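PDB 4ZZF: flagellar basal body rod modification protein, which is probably required for assembly of the flagellar hook, perhaps acting as its scaffolding cap, and is represented here by a fragment containing its Ig-like domain. Local coordinates for residues A92-D97 and Q102-R107. Sequence-based numbering, arbitrary orientation.
Sequences AEYNLD and QYLQTR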
ATOM      1  N   ALA A  92      20.921 -20.776  -3.955  1.00 38.03           N
ATOM      2  CA  ALA A  92      20.383 -22.012  -3.413  1.00 39.50           C
ATOM      3  C   ALA A  92      19.301 -22.574  -4.324  1.00 38.07           C
ATOM      4  O   ALA A  92      18.657 -21.848  -5.078  1.00 36.88           O
ATOM      5  CB  ALA A  92      19.829 -21.796  -2.004  1.00 33.40           C
ATOM      6  N   GLU A  93      19.109 -23.879  -4.231  1.00 38.11           N
ATOM      7  CA  GLU A  93      18.048 -24.564  -4.945  1.00 40.63           C
ATOM      8  C   GLU A  93      17.316 -25.421  -3.947  1.00 39.61           C
ATOM      9  O   GLU A  93      17.951 -26.035  -3.095  1.00 37.80           O
ATOM     10  CB  GLU A  93      18.612 -25.416  -6.076  1.00 39.26           C
ATOM     11  CG  GLU A  93      19.102 -24.602  -7.253  1.00 49.85           C
ATOM     12  CD  GLU A  93      19.265 -25.451  -8.485  1.00 56.61           C
ATOM     13  OE1 GLU A  93      19.894 -26.530  -8.364  1.00 64.28           O
ATOM     14  OE2 GLU A  93      18.730 -25.067  -9.555  1.00 59.46           O
ATOM     15  N   TYR A  94      15.991 -25.479  -4.054  1.00 37.74           N
ATOM     16  CA  TYR A  94      15.204 -26.274  -3.119  1.00 37.10           C
ATOM     17  C   TYR A  94      13.819 -26.551  -3.702  1.00 37.60           C
ATOM     18  O   TYR A  94      13.381 -25.856  -4.626  1.00 35.38           O
ATOM     19  CB  TYR A  94      15.096 -25.562  -1.767  1.00 36.47           C
ATOM     20  CG  TYR A  94      14.248 -24.309  -1.827  1.00 37.55           C
ATOM     21  CD1 TYR A  94      14.682 -23.181  -2.518  1.00 36.92           C
ATOM     22  CD2 TYR A  94      13.007 -24.256  -1.208  1.00 36.43           C
ATOM     23  CE1 TYR A  94      13.903 -22.034  -2.587  1.00 36.00           C
ATOM     24  CE2 TYR A  94      12.225 -23.107  -1.267  1.00 33.74           C
ATOM     25  CZ  TYR A  94      12.673 -22.007  -1.960  1.00 36.27           C
ATOM     26  OH  TYR A  94      11.892 -20.871  -2.035  1.00 34.07           O
ATOM     27  N   ASN A  95      13.175 -27.600  -3.186  1.00 37.17           N
ATOM     28  CA  ASN A  95      11.820 -27.994  -3.581  1.00 37.07           C
ATOM     29  C   ASN A  95      11.684 -28.290  -5.061  1.00 34.31           C
ATOM     30  O   ASN A  95      11.025 -27.563  -5.780  1.00 36.61           O
ATOM     31  CB  ASN A  95      10.818 -26.913  -3.170  1.00 34.14           C
ATOM     32  CG  ASN A  95      10.683 -26.803  -1.667  1.00 34.15           C
ATOM     33  OD1 ASN A  95      11.431 -27.445  -0.936  1.00 36.18           O
ATOM     34  ND2 ASN A  95       9.733 -26.001  -1.199  1.00 35.26           N
ATOM     35  N   LEU A  96      12.323 -29.363  -5.501  1.00 38.28           N
ATOM     36  CA  LEU A  96      12.236 -29.816  -6.885  1.00 41.15           C
ATOM     37  C   LEU A  96      10.785 -30.088  -7.249  1.00 43.92           C
ATOM     38  O   LEU A  96      10.069 -30.758  -6.499  1.00 41.15           O
ATOM     39  CB  LEU A  96      13.078 -31.077  -7.079  1.00 39.30           C
ATOM     40  CG  LEU A  96      12.891 -31.881  -8.359  1.00 44.05           C
ATOM     41  CD1 LEU A  96      13.438 -31.096  -9.537  1.00 46.73           C
ATOM     42  CD2 LEU A  96      13.589 -33.237  -8.249  1.00 41.15           C
ATOM     43  N   ASP A  97      10.338 -29.549  -8.375  1.00 44.75           N
ATOM     44  CA  ASP A  97       8.959 -29.759  -8.791  1.00 47.10           C
ATOM     45  C   ASP A  97       8.829 -30.983  -9.708  1.00 48.47           C
ATOM     46  O   ASP A  97       9.623 -31.166 -10.621  1.00 48.66           O
ATOM     47  CB  ASP A  97       8.412 -28.514  -9.482  1.00 47.00           C
ATOM     48  CG  ASP A  97       6.964 -28.685  -9.931  1.00 49.48           C
ATOM     49  OD1 ASP A  97       6.053 -28.516  -9.100  1.00 49.46           O
ATOM     50  OD2 ASP A  97       6.741 -29.000 -11.111  1.00 49.48           O
ATOM     51  N   GLN A 102      12.181 -28.891 -12.257  1.00 46.83           N
ATOM     52  CA  GLN A 102      13.039 -27.784 -11.832  1.00 45.15           C
ATOM     53  C   GLN A 102      12.896 -27.403 -10.347  1.00 43.88           C
ATOM     54  O   GLN A 102      11.820 -27.517  -9.768  1.00 43.04           O
ATOM     55  CB  GLN A 102      12.746 -26.567 -12.693  1.00 48.92           C
ATOM     56  CG  GLN A 102      13.185 -26.738 -14.137  1.00 55.32           C
ATOM     57  CD  GLN A 102      12.990 -25.474 -14.937  1.00 63.56           C
ATOM     58  OE1 GLN A 102      12.068 -24.688 -14.668  1.00 60.04           O
ATOM     59  NE2 GLN A 102      13.870 -25.253 -15.917  1.00 65.32           N
ATOM     60  N   TYR A 103      13.986 -26.926  -9.747  1.00 45.91           N
ATOM     61  CA  TYR A 103      13.974 -26.434  -8.368  1.00 37.93           C
ATOM     62  C   TYR A 103      13.553 -24.969  -8.278  1.00 39.52           C
ATOM     63  O   TYR A 103      13.838 -24.195  -9.180  1.00 38.78           O
ATOM     64  CB  TYR A 103      15.366 -26.548  -7.742  1.00 39.93           C
ATOM     65  CG  TYR A 103      15.870 -27.931  -7.427  1.00 43.23           C
ATOM     66  CD1 TYR A 103      16.521 -28.706  -8.400  1.00 45.01           C
ATOM     67  CD2 TYR A 103      15.745 -28.451  -6.152  1.00 39.09           C
ATOM     68  CE1 TYR A 103      17.011 -29.975  -8.101  1.00 42.19           C
ATOM     69  CE2 TYR A 103      16.235 -29.713  -5.844  1.00 41.65           C
ATOM     70  CZ  TYR A 103      16.860 -30.470  -6.814  1.00 38.25           C
ATOM     71  OH  TYR A 103      17.337 -31.716  -6.470  1.00 42.04           O
ATOM     72  N   LEU A 104      12.916 -24.580  -7.178  1.00 38.28           N
ATOM     73  CA  LEU A 104      12.820 -23.160  -6.843  1.00 35.55           C
ATOM     74  C   LEU A 104      14.224 -22.605  -6.601  1.00 38.89           C
ATOM     75  O   LEU A 104      15.142 -23.343  -6.241  1.00 35.10           O
ATOM     76  CB  LEU A 104      11.967 -22.934  -5.608  1.00 36.72           C
ATOM     77  CG  LEU A 104      10.500 -23.369  -5.661  1.00 40.63           C
ATOM     78  CD1 LEU A 104       9.787 -22.990  -4.348  1.00 36.35           C
ATOM     79  CD2 LEU A 104       9.814 -22.731  -6.867  1.00 38.80           C
ATOM     80  N   GLN A 105      14.397 -21.305  -6.795  1.00 36.42           N
ATOM     81  CA  GLN A 105      15.699 -20.700  -6.555  1.00 39.25           C
ATOM     82  C   GLN A 105      15.632 -19.541  -5.592  1.00 37.11           C
ATOM     83  O   GLN A 105      14.609 -18.874  -5.472  1.00 35.27           O
ATOM     84  CB  GLN A 105      16.306 -20.223  -7.863  1.00 39.11           C
ATOM     85  CG  GLN A 105      16.288 -21.300  -8.917  1.00 44.90           C
ATOM     86  CD  GLN A 105      17.317 -21.059  -9.979  1.00 58.08           C
ATOM     87  OE1 GLN A 105      17.281 -20.042 -10.676  1.00 68.68           O
ATOM     88  NE2 GLN A 105      18.266 -21.983 -10.101  1.00 65.45           N
ATOM     89  N   THR A 106      16.744 -19.306  -4.911  1.00 39.23           N
ATOM     90  CA  THR A 106      16.932 -18.069  -4.179  1.00 36.41           C
ATOM     91  C   THR A 106      18.422 -17.748  -4.126  1.00 38.15           C
ATOM     92  O   THR A 106      19.245 -18.490  -4.661  1.00 34.51           O
ATOM     93  CB  THR A 106      16.330 -18.146  -2.757  1.00 32.21           C
ATOM     94  OG1 THR A 106      16.307 -16.831  -2.182  1.00 34.75           O
ATOM     95  CG2 THR A 106      17.128 -19.088  -1.877  1.00 30.96           C
ATOM     96  N   ARG A 107      18.762 -16.623  -3.511  1.00 36.05           N
ATOM     97  CA  ARG A 107      20.124 -16.109  -3.571  1.00 37.98           C
ATOM     98  C   ARG A 107      20.222 -14.992  -2.571  1.00 40.70           C
ATOM     99  O   ARG A 107      19.197 -14.443  -2.144  1.00 33.45           O
ATOM    100  CB  ARG A 107      20.469 -15.581  -4.970  1.00 37.00           C
ATOM    101  CG  ARG A 107      19.539 -14.445  -5.406  1.00 41.00           C
ATOM    102  CD  ARG A 107      20.153 -13.577  -6.487  1.00 39.73           C
ATOM    103  NE  ARG A 107      19.233 -12.558  -6.995  1.00 38.85           N
ATOM    104  CZ  ARG A 107      19.323 -11.255  -6.728  1.00 38.99           C
ATOM    105  NH1 ARG A 107      20.288 -10.796  -5.940  1.00 37.64           N
ATOM    106  NH2 ARG A 107      18.442 -10.408  -7.247  1.00 35.08           N
TER
HETATM  107  O   HOH W   1      16.374 -26.282 -11.389  1.00 48.59           O
HETATM  108  O   HOH W   2      12.303 -19.208  -4.130  1.00 40.62           O
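L96 lays CB over one face of the Y103 ring, 3.8 Å from the centroid, a CH-pi contact; the backbone N of N95 sits at the ring's edge and CB of E93 approaches obliquely. On the other side of the hairpin, CB of L104 covers a face of the Y94 ring, 4.0 Å from its centroid. With CG set between backbone N and carbonyl carbon (chi1 69°), Y94 swings its ring across to the partner strand, where water joins its OH to Q105 O. F31 meets the same ring edge-to-face. CB of A92 and CG2 of T106 touch at 3.8 Å, near L29 and F31 of strand 25-31. E93 and Q105 run side by side, and Q105 NE2 donates to the anti side of E93 OE2 (3.2 Å, 141° at the hydrogen); a second water links that oxygen to Y103 N. Antiparallel backbone bonds pair A92 with T106 and Y94 with L104, the one from L104 N to Y94 O being weak; D97 N binds Q102 O at 2.9 Å. In this β-hairpin of the FlgD Ig-like domain, Y94, A92 and T106 are buried on one face; on the other the E93 carboxylate, beside Y103 and gripped by amide and water, would be expected to stay ionised.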